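Local coordinates for protein glycosyl hydrolase BlGH5_18 (Bifidobacterium longum subsp. infantis, PDB 7LQX) that probably hydrolyses beta-mannosidic linkages in the core of N-glycans, acting as a family 5 glycoside hydrolase in a gut bacterium, at residues R125-V135 / K175-W186; E163-P171 / L212-V220. All coordinates share one frame; numbering follows the deposited sequence. Where two conformers were deposited one is given.

Contact 1: R125-V135 / K175-W186. With SO4 (sulfate ion), chain F; SO4 (sulfate ion), chain H.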
loop_
_atom_site.group_PDB
_atom_site.type_symbol
_atom_site.label_atom_id
_atom_site.label_comp_id
_atom_site.label_asym_id
_atom_site.label_seq_id
_atom_site.Cartn_x
_atom_site.Cartn_y
_atom_site.Cartn_z
ATOM N N ARG A 125 9.071 -6.187 4.173
ATOM C CA ARG A 125 9.900 -5.034 3.866
ATOM C C ARG A 125 11.065 -5.460 2.988
ATOM O O ARG A 125 11.783 -6.410 3.303
ATOM C CB ARG A 125 10.427 -4.392 5.146
ATOM C CG ARG A 125 11.210 -3.118 4.864
ATOM C CD ARG A 125 11.566 -2.387 6.139
ATOM N NE ARG A 125 12.369 -1.203 5.851
ATOM C CZ ARG A 125 12.968 -0.462 6.776
ATOM N NH1 ARG A 125 12.849 -0.772 8.058
ATOM N NH2 ARG A 125 13.686 0.593 6.416
ATOM N N GLY A 126 11.234 -4.764 1.871
ATOM C CA GLY A 126 12.263 -5.100 0.913
ATOM C C GLY A 126 12.955 -3.856 0.409
ATOM O O GLY A 126 12.561 -2.731 0.716
ATOM N N ASN A 127 13.978 -4.083 -0.387
ATOM C CA ASN A 127 14.809 -3.011 -0.919
ATOM C C ASN A 127 14.724 -3.089 -2.433
ATOM O O ASN A 127 15.249 -4.027 -3.039
ATOM C CB ASN A 127 16.235 -3.174 -0.407
ATOM C CG ASN A 127 17.114 -2.018 -0.789
ATOM O OD1 ASN A 127 17.103 -1.568 -1.932
ATOM N ND2 ASN A 127 17.895 -1.532 0.168
HETATM N N MSE A 128 14.055 -2.109 -3.039
HETATM C CA MSE A 128 13.789 -2.163 -4.474
HETATM C C MSE A 128 15.034 -1.963 -5.309
HETATM O O MSE A 128 15.026 -2.254 -6.500
HETATM C CB MSE A 128 12.733 -1.114 -4.865
HETATM C CG MSE A 128 13.248 0.310 -4.976
HETATM SE SE MSE A 128 11.891 1.584 -5.466
HETATM C CE MSE A 128 11.549 1.039 -7.300
ATOM N N PHE A 129 16.098 -1.458 -4.687
ATOM C CA PHE A 129 17.348 -1.239 -5.400
ATOM C C PHE A 129 18.303 -2.416 -5.298
ATOM O O PHE A 129 19.094 -2.625 -6.219
ATOM C CB PHE A 129 18.052 0.008 -4.859
ATOM C CG PHE A 129 17.169 1.218 -4.810
ATOM C CD1 PHE A 129 16.683 1.778 -5.981
ATOM C CD2 PHE A 129 16.801 1.787 -3.607
ATOM C CE1 PHE A 129 15.855 2.875 -5.957
ATOM C CE2 PHE A 129 15.962 2.899 -3.579
ATOM C CZ PHE A 129 15.493 3.440 -4.753
ATOM N N GLU A 130 18.247 -3.186 -4.205
ATOM C CA GLU A 130 19.268 -4.165 -3.867
ATOM C C GLU A 130 18.803 -5.611 -3.927
ATOM O O GLU A 130 19.626 -6.496 -4.163
ATOM C CB GLU A 130 19.789 -3.923 -2.441
ATOM C CG GLU A 130 20.383 -2.544 -2.186
ATOM C CD GLU A 130 21.885 -2.494 -2.366
ATOM O OE1 GLU A 130 22.513 -3.572 -2.481
ATOM O OE2 GLU A 130 22.446 -1.374 -2.408
ATOM N N ASP A 131 17.529 -5.890 -3.692
ATOM C CA ASP A 131 17.081 -7.273 -3.594
ATOM C C ASP A 131 16.921 -7.863 -4.989
ATOM O O ASP A 131 16.156 -7.331 -5.801
ATOM C CB ASP A 131 15.723 -7.340 -2.897
ATOM C CG ASP A 131 15.773 -6.931 -1.440
ATOM O OD1 ASP A 131 16.877 -6.733 -0.893
ATOM O OD2 ASP A 131 14.678 -6.820 -0.837
ATOM N N ALA A 132 17.592 -8.991 -5.250
ATOM C CA ALA A 132 17.565 -9.564 -6.591
ATOM C C ALA A 132 16.144 -9.878 -7.039
ATOM O O ALA A 132 15.794 -9.655 -8.203
ATOM C CB ALA A 132 18.431 -10.821 -6.653
ATOM N N ASP A 133 15.313 -10.417 -6.147
ATOM C CA ASP A 133 13.961 -10.771 -6.571
ATOM C C ASP A 133 13.141 -9.531 -6.911
ATOM O O ASP A 133 12.383 -9.540 -7.887
ATOM C CB ASP A 133 13.263 -11.690 -5.566
ATOM C CG ASP A 133 13.174 -11.112 -4.180
ATOM O OD1 ASP A 133 13.538 -9.939 -3.965
ATOM O OD2 ASP A 133 12.718 -11.862 -3.290
ATOM N N ALA A 134 13.299 -8.450 -6.141
ATOM C CA ALA A 134 12.601 -7.208 -6.456
ATOM C C ALA A 134 13.083 -6.639 -7.781
ATOM O O ALA A 134 12.284 -6.186 -8.605
ATOM C CB ALA A 134 12.800 -6.185 -5.335
ATOM N N VAL A 135 14.395 -6.662 -8.008
ATOM C CA VAL A 135 14.935 -6.130 -9.255
ATOM C C VAL A 135 14.447 -6.948 -10.443
ATOM O O VAL A 135 14.088 -6.395 -11.489
ATOM C CB VAL A 135 16.471 -6.067 -9.189
ATOM C CG1 VAL A 135 17.052 -5.684 -10.545
ATOM C CG2 VAL A 135 16.909 -5.091 -8.109
ATOM N N LYS A 175 13.522 3.656 4.836
ATOM C CA LYS A 175 14.333 3.805 3.647
ATOM C C LYS A 175 14.834 2.460 3.135
ATOM O O LYS A 175 14.828 1.435 3.826
ATOM C CB LYS A 175 15.520 4.731 3.922
ATOM C CG LYS A 175 16.613 4.109 4.781
ATOM C CD LYS A 175 17.792 5.051 4.991
ATOM C CE LYS A 175 17.437 6.237 5.864
ATOM N NZ LYS A 175 17.150 5.823 7.270
HETATM N N MSE A 176 15.292 2.501 1.893
HETATM C CA MSE A 176 15.894 1.374 1.203
HETATM C C MSE A 176 17.344 1.758 0.937
HETATM O O MSE A 176 17.679 2.315 -0.112
HETATM C CB MSE A 176 15.126 1.108 -0.077
HETATM C CG MSE A 176 13.671 0.727 0.191
HETATM SE SE MSE A 176 12.707 0.703 -1.470
HETATM C CE MSE A 176 10.997 0.123 -0.796
ATOM N N ALA A 177 18.202 1.466 1.910
ATOM C CA ALA A 177 19.570 1.956 1.872
ATOM C C ALA A 177 20.338 1.331 0.717
ATOM O O ALA A 177 20.173 0.151 0.398
ATOM C CB ALA A 177 20.275 1.650 3.193
ATOM N N THR A 178 21.204 2.127 0.100
ATOM C CA THR A 178 21.933 1.658 -1.071
ATOM C C THR A 178 23.201 2.496 -1.226
ATOM O O THR A 178 23.653 3.134 -0.277
ATOM C CB THR A 178 20.996 1.632 -2.292
ATOM O OG1 THR A 178 21.662 1.049 -3.418
ATOM C CG2 THR A 178 20.507 3.021 -2.648
ATOM N N SER A 179 23.808 2.425 -2.408
ATOM C CA SER A 179 25.082 3.084 -2.653
ATOM C C SER A 179 25.117 3.497 -4.112
ATOM O O SER A 179 24.399 2.943 -4.947
ATOM C CB SER A 179 26.266 2.155 -2.371
ATOM O OG SER A 179 26.286 1.073 -3.289
ATOM N N SER A 180 25.975 4.469 -4.424
ATOM C CA SER A 180 26.001 4.993 -5.787
ATOM C C SER A 180 26.463 3.946 -6.796
ATOM O O SER A 180 25.967 3.929 -7.928
ATOM C CB SER A 180 26.834 6.272 -5.881
ATOM O OG SER A 180 28.191 6.049 -5.558
ATOM N N ARG A 181 27.385 3.056 -6.414
ATOM C CA ARG A 181 27.801 2.006 -7.337
ATOM C C ARG A 181 26.662 1.037 -7.616
ATOM O O ARG A 181 26.471 0.605 -8.756
ATOM C CB ARG A 181 29.002 1.253 -6.780
ATOM C CG ARG A 181 30.324 1.783 -7.248
ATOM C CD ARG A 181 31.470 0.916 -6.730
ATOM N NE ARG A 181 31.765 -0.225 -7.599
ATOM C CZ ARG A 181 32.909 -0.907 -7.562
ATOM N NH1 ARG A 181 33.839 -0.562 -6.690
ATOM N NH2 ARG A 181 33.123 -1.926 -8.385
ATOM N N ARG A 182 25.864 0.713 -6.599
ATOM C CA ARG A 182 24.728 -0.165 -6.844
ATOM C C ARG A 182 23.685 0.522 -7.719
ATOM O O ARG A 182 23.081 -0.114 -8.591
ATOM C CB ARG A 182 24.100 -0.610 -5.530
ATOM C CG ARG A 182 22.838 -1.408 -5.731
ATOM C CD ARG A 182 23.023 -2.596 -6.669
ATOM N NE ARG A 182 21.733 -3.160 -7.065
ATOM C CZ ARG A 182 21.518 -3.821 -8.196
ATOM N NH1 ARG A 182 22.504 -4.011 -9.062
ATOM N NH2 ARG A 182 20.309 -4.287 -8.464
ATOM N N ILE A 183 23.447 1.816 -7.490
ATOM C CA ILE A 183 22.478 2.551 -8.295
ATOM C C ILE A 183 22.945 2.664 -9.742
ATOM O O ILE A 183 22.136 2.589 -10.670
ATOM C CB ILE A 183 22.168 3.910 -7.638
ATOM C CG1 ILE A 183 21.388 3.704 -6.328
ATOM C CG2 ILE A 183 21.419 4.839 -8.597
ATOM C CD1 ILE A 183 20.089 2.932 -6.462
ATOM N N ASP A 184 24.249 2.822 -9.970
ATOM C CA ASP A 184 24.750 2.790 -11.343
ATOM C C ASP A 184 24.269 1.530 -12.064
ATOM O O ASP A 184 23.806 1.582 -13.210
ATOM C CB ASP A 184 26.283 2.792 -11.356
ATOM C CG ASP A 184 26.895 4.128 -10.989
ATOM O OD1 ASP A 184 26.235 5.174 -11.091
ATOM O OD2 ASP A 184 28.097 4.128 -10.638
ATOM N N ALA A 185 24.423 0.375 -11.413
ATOM C CA ALA A 185 24.083 -0.894 -12.047
ATOM C C ALA A 185 22.577 -1.070 -12.140
ATOM O O ALA A 185 22.066 -1.573 -13.148
ATOM C CB ALA A 185 24.696 -2.048 -11.250
ATOM N N TRP A 186 21.855 -0.660 -11.094
ATOM C CA TRP A 186 20.401 -0.780 -11.072
ATOM C C TRP A 186 19.776 0.040 -12.188
ATOM O O TRP A 186 18.917 -0.449 -12.930
ATOM C CB TRP A 186 19.897 -0.323 -9.699
ATOM C CG TRP A 186 18.407 -0.349 -9.553
ATOM C CD1 TRP A 186 17.621 -1.439 -9.331
ATOM C CD2 TRP A 186 17.526 0.772 -9.642
ATOM N NE1 TRP A 186 16.303 -1.063 -9.272
ATOM C CE2 TRP A 186 16.218 0.290 -9.455
ATOM C CE3 TRP A 186 17.716 2.141 -9.845
ATOM C CZ2 TRP A 186 15.102 1.130 -9.474
ATOM C CZ3 TRP A 186 16.610 2.972 -9.866
ATOM C CH2 TRP A 186 15.319 2.464 -9.681
HETATM S S SO4 F . 15.069 1.922 9.567
HETATM O O1 SO4 F . 14.164 0.818 9.876
HETATM O O2 SO4 F . 16.142 1.943 10.557
HETATM O O3 SO4 F . 15.644 1.751 8.235
HETATM O O4 SO4 F . 14.331 3.180 9.614
HETATM S S SO4 H . 30.242 -2.899 -10.538
HETATM O O1 SO4 H . 29.535 -3.235 -9.304
HETATM O O2 SO4 H . 29.597 -3.540 -11.681
HETATM O O3 SO4 H . 31.627 -3.353 -10.453
HETATM O O4 SO4 H . 30.220 -1.452 -10.720
HETATM O O HOH W 1 12.189 -0.180 3.164
HETATM O O HOH W 2 14.569 -1.677 2.802
HETATM O O HOH W 3 24.979 -0.975 -2.019
#
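Phe129 drives its edge into the face of Trp186 in a T-shaped stack at the centre of a contact where the loop before helix 132-149 meets the loop and first turns of helix 180-191. The ring planes stand at 84°, and the Phe129 and six-membered Trp186 ring centroids lie 4.9 Å apart. Phe129 CA also sits over the five-membered ring as a CH-pi donor, so the broad indole serves backbone and side chain together. Trp186 NE1 bonds to Glu138, and an alanine in place of the tryptophan would probably open a gap under Phe129 and leave that carboxylate without this donor. Ile183 CD1 meets Phe129 CD1 at 3.6 Å, while the selenium of selenomethionine Met176 approaches the ring obliquely. In the (beta/alpha)8 barrel of this family, the contact joins the segments that follow the third and fourth strands. Arg182 reaches Phe129 O side-on, through NE at 2.8 Å and NH2 at 3.0 Å, and its guanidinium lies over Trp186 CB. Asn127 suits its turn because its amide works at both ends: OD1 accepts from Phe129 N, forming an Asx turn, and ND2 donates to Ala177 O at 2.8 Å. With CG anti to the backbone N (chi1 -174°), the amide extends to that carbonyl. Nearby, Thr178 OG1 donates to Glu130 OE2 at 2.7 Å. Arg125 NH1 and NH2 hold a sulfate, probably from the crystallisation liquor, and NH2 also donates to Lys175 O.

Contact 2: E163-P171 / L212-V220; sequences ELNQFSDRP and LDHHPFTPV. With EDO (1,2-ethanediol), chain C.
His215 and Asn165 bury the most surface here, followed by Asp169 and Phe217, and the imidazole stands between Asn165 and Asp169. ND1 of His215 donates to Asp169 OD2 over 2.8 Å, using the anti lone pair of that oxygen. OD2 lies close to the imidazole plane, and the carboxylate is turned only 16° from the ring. At the other ring nitrogen, Asn165 ND2 donates to His215 NE2 over 3.0 Å, with its amide turned nearly at right angles to the ring. A chi1 of 66°, with CG between the backbone N and the carbonyl carbon, turns the Asn165 amide toward NE2. Separately, Asn165 CB rests over the face of Phe217 as a CH-pi contact, 3.7 Å from the ring centroid. Ser168 OG, bonded to Asn165 O, lies at the edge of the same ring. One water probably bridges Asp169 OD2 and Asp213 O, another Asp169 OD1 and His214 O. The contact thus ties the loop after barrel strand 155-159 to the loop leading into helix 219-224. Asn165 ND2 also bonds to Asn206 OD1, which fixes the way its amide faces. With ND1 donating and NE2 accepting, the two bonds set the rotation of the imidazole and distinguish its donor side from its acceptor side.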
loop_
_atom_site.group_PDB
_atom_site.type_symbol
_atom_site.label_atom_id
_atom_site.label_comp_id
_atom_site.label_asym_id
_atom_site.label_seq_id
_atom_site.Cartn_x
_atom_site.Cartn_y
_atom_site.Cartn_z
ATOM N N GLU A 163 10.952 10.336 -9.082
ATOM C CA GLU A 163 11.708 10.707 -7.879
ATOM C C GLU A 163 11.992 9.507 -6.982
ATOM O O GLU A 163 11.879 9.575 -5.759
ATOM C CB GLU A 163 10.980 11.812 -7.107
ATOM C CG GLU A 163 10.764 13.054 -7.951
ATOM C CD GLU A 163 9.955 14.140 -7.300
ATOM O OE1 GLU A 163 9.578 13.998 -6.116
ATOM O OE2 GLU A 163 9.689 15.143 -7.999
ATOM N N LEU A 164 12.409 8.399 -7.590
ATOM C CA LEU A 164 12.578 7.177 -6.813
ATOM C C LEU A 164 13.707 7.294 -5.799
ATOM O O LEU A 164 13.741 6.523 -4.828
ATOM C CB LEU A 164 12.801 6.001 -7.757
ATOM C CG LEU A 164 11.562 5.505 -8.517
ATOM C CD1 LEU A 164 11.973 4.416 -9.504
ATOM C CD2 LEU A 164 10.484 5.028 -7.557
ATOM N N ASN A 165 14.617 8.248 -5.985
ATOM C CA ASN A 165 15.683 8.442 -5.016
ATOM C C ASN A 165 15.151 8.795 -3.635
ATOM O O ASN A 165 15.884 8.650 -2.651
ATOM C CB ASN A 165 16.655 9.515 -5.514
ATOM C CG ASN A 165 16.022 10.890 -5.589
ATOM O OD1 ASN A 165 14.997 11.076 -6.241
ATOM N ND2 ASN A 165 16.639 11.865 -4.932
ATOM N N GLN A 166 13.901 9.259 -3.531
ATOM C CA GLN A 166 13.360 9.608 -2.219
ATOM C C GLN A 166 13.207 8.392 -1.314
ATOM O O GLN A 166 13.080 8.559 -0.097
ATOM C CB GLN A 166 12.037 10.363 -2.359
ATOM C CG GLN A 166 10.850 9.511 -2.801
ATOM C CD GLN A 166 9.945 9.091 -1.655
ATOM O OE1 GLN A 166 9.641 9.882 -0.765
ATOM N NE2 GLN A 166 9.513 7.836 -1.678
ATOM N N PHE A 167 13.234 7.183 -1.873
ATOM C CA PHE A 167 13.216 5.974 -1.058
ATOM C C PHE A 167 14.586 5.592 -0.504
ATOM O O PHE A 167 14.664 4.724 0.369
ATOM C CB PHE A 167 12.716 4.784 -1.877
ATOM C CG PHE A 167 11.244 4.804 -2.154
ATOM C CD1 PHE A 167 10.321 4.507 -1.155
ATOM C CD2 PHE A 167 10.773 5.107 -3.423
ATOM C CE1 PHE A 167 8.963 4.528 -1.422
ATOM C CE2 PHE A 167 9.421 5.117 -3.690
ATOM C CZ PHE A 167 8.517 4.831 -2.685
ATOM N N SER A 168 15.662 6.197 -0.993
ATOM C CA SER A 168 16.996 5.642 -0.832
ATOM C C SER A 168 17.813 6.248 0.298
ATOM O O SER A 168 18.973 5.845 0.473
ATOM C CB SER A 168 17.800 5.840 -2.128
ATOM O OG SER A 168 18.200 7.202 -2.294
ATOM N N ASP A 169 17.281 7.211 1.042
ATOM C CA ASP A 169 18.125 8.002 1.932
ATOM C C ASP A 169 17.261 8.668 2.991
ATOM O O ASP A 169 16.031 8.716 2.882
ATOM C CB ASP A 169 18.892 9.042 1.105
ATOM C CG ASP A 169 20.187 9.525 1.758
ATOM O OD1 ASP A 169 20.512 9.145 2.905
ATOM O OD2 ASP A 169 20.897 10.298 1.080
ATOM N N ARG A 170 17.931 9.167 4.034
ATOM C CA ARG A 170 17.277 10.036 4.993
ATOM C C ARG A 170 16.671 11.216 4.231
ATOM O O ARG A 170 17.234 11.675 3.241
ATOM C CB ARG A 170 18.299 10.569 5.998
ATOM C CG ARG A 170 18.863 9.517 6.931
ATOM C CD ARG A 170 19.976 10.086 7.800
ATOM N NE ARG A 170 20.131 9.341 9.046
ATOM C CZ ARG A 170 19.490 9.628 10.177
ATOM N NH1 ARG A 170 18.644 10.649 10.230
ATOM N NH2 ARG A 170 19.698 8.892 11.259
ATOM N N PRO A 171 15.522 11.736 4.687
ATOM C CA PRO A 171 14.830 11.363 5.920
ATOM C C PRO A 171 13.681 10.387 5.714
ATOM O O PRO A 171 12.735 10.373 6.506
ATOM C CB PRO A 171 14.282 12.710 6.408
ATOM C CG PRO A 171 13.937 13.412 5.153
ATOM C CD PRO A 171 14.974 12.983 4.120
ATOM N N LEU A 212 22.324 17.193 -2.312
ATOM C CA LEU A 212 22.600 16.455 -1.086
ATOM C C LEU A 212 23.901 15.669 -1.185
ATOM O O LEU A 212 24.020 14.760 -2.012
ATOM C CB LEU A 212 21.478 15.465 -0.799
ATOM C CG LEU A 212 20.146 16.049 -0.369
ATOM C CD1 LEU A 212 19.129 14.924 -0.237
ATOM C CD2 LEU A 212 20.299 16.796 0.942
ATOM N N ASP A 213 24.851 15.969 -0.310
ATOM C CA ASP A 213 26.079 15.190 -0.283
ATOM C C ASP A 213 25.813 13.790 0.246
ATOM O O ASP A 213 24.913 13.568 1.057
ATOM C CB ASP A 213 27.131 15.892 0.562
ATOM C CG ASP A 213 27.746 17.048 -0.172
ATOM O OD1 ASP A 213 28.390 16.806 -1.220
ATOM O OD2 ASP A 213 27.524 18.195 0.256
ATOM N N HIS A 214 26.587 12.834 -0.260
ATOM C CA HIS A 214 26.540 11.434 0.150
ATOM C C HIS A 214 25.235 10.740 -0.221
ATOM O O HIS A 214 24.965 9.647 0.271
ATOM C CB HIS A 214 26.840 11.281 1.647
ATOM C CG HIS A 214 28.074 12.008 2.082
ATOM N ND1 HIS A 214 29.338 11.631 1.682
ATOM C CD2 HIS A 214 28.238 13.102 2.863
ATOM C CE1 HIS A 214 30.228 12.454 2.208
ATOM N NE2 HIS A 214 29.586 13.355 2.929
ATOM N N HIS A 215 24.444 11.317 -1.070
ATOM C CA HIS A 215 23.212 10.711 -1.556
ATOM C C HIS A 215 23.555 9.709 -2.663
ATOM O O HIS A 215 24.397 9.988 -3.515
ATOM C CB HIS A 215 22.323 11.825 -2.090
ATOM C CG HIS A 215 20.936 11.407 -2.442
ATOM N ND1 HIS A 215 20.048 10.899 -1.520
ATOM C CD2 HIS A 215 20.263 11.482 -3.614
ATOM C CE1 HIS A 215 18.893 10.665 -2.113
ATOM N NE2 HIS A 215 19.001 10.995 -3.385
ATOM N N PRO A 216 22.960 8.512 -2.656
ATOM C CA PRO A 216 23.418 7.471 -3.596
ATOM C C PRO A 216 23.038 7.712 -5.042
ATOM O O PRO A 216 23.646 7.091 -5.922
ATOM C CB PRO A 216 22.789 6.179 -3.054
ATOM C CG PRO A 216 21.625 6.630 -2.276
ATOM C CD PRO A 216 21.967 7.987 -1.701
ATOM N N PHE A 217 22.066 8.572 -5.323
ATOM C CA PHE A 217 21.810 9.031 -6.684
ATOM C C PHE A 217 22.633 10.294 -6.898
ATOM O O PHE A 217 22.651 11.167 -6.029
ATOM C CB PHE A 217 20.323 9.310 -6.854
ATOM C CG PHE A 217 19.490 8.070 -6.962
ATOM C CD1 PHE A 217 19.148 7.327 -5.839
ATOM C CD2 PHE A 217 19.045 7.646 -8.196
ATOM C CE1 PHE A 217 18.385 6.193 -5.967
ATOM C CE2 PHE A 217 18.278 6.522 -8.323
ATOM C CZ PHE A 217 17.956 5.791 -7.213
ATOM N N THR A 218 23.327 10.381 -8.025
ATOM C CA THR A 218 24.374 11.376 -8.209
ATOM C C THR A 218 24.179 12.223 -9.453
ATOM O O THR A 218 23.516 11.813 -10.408
ATOM C CB THR A 218 25.737 10.676 -8.353
ATOM O OG1 THR A 218 25.714 9.949 -9.587
ATOM C CG2 THR A 218 26.019 9.732 -7.188
ATOM N N PRO A 219 24.794 13.409 -9.483
ATOM C CA PRO A 219 24.767 14.220 -10.715
ATOM C C PRO A 219 25.260 13.489 -11.953
ATOM O O PRO A 219 24.672 13.639 -13.034
ATOM C CB PRO A 219 25.667 15.411 -10.352
ATOM C CG PRO A 219 25.491 15.544 -8.858
ATOM C CD PRO A 219 25.411 14.129 -8.354
ATOM N N VAL A 220 26.339 12.716 -11.835
ATOM C CA VAL A 220 26.853 12.000 -12.999
ATOM C C VAL A 220 25.812 11.027 -13.548
ATOM O O VAL A 220 25.618 10.931 -14.767
ATOM C CB VAL A 220 28.194 11.314 -12.668
ATOM C CG1 VAL A 220 28.568 10.298 -13.737
ATOM C CG2 VAL A 220 29.294 12.367 -12.501
HETATM C C1 EDO C . 16.061 12.822 -1.338
HETATM O O1 EDO C . 14.644 12.692 -1.186
HETATM C C2 EDO C . 16.745 12.644 0.011
HETATM O O2 EDO C . 16.307 11.425 0.622
HETATM O O HOH W 4 22.542 12.034 2.172
HETATM O O HOH W 5 23.547 8.753 2.611
#

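From the N terminus, the chain passes through 125-135 into helix 132-149 and barrel strand 155-159, then reaches 163-171. Only after that does 175-186 return to 125-135, closing the loop of contact 1. The chain next runs through strand 200-202 to 212-220, which closes contact 2 on 163-171. The segments therefore alternate, and the two loops cross. Because 163-171 and 175-186 belong to one connection between strand 155-159 and helix 180-191, that connection is held by its predecessor in contact 1 and its successor in contact 2. The contacts also touch directly: Met176 N lies 2.8 Å from Phe167 O, a probable hydrogen bond, and Phe129 packs against Leu164.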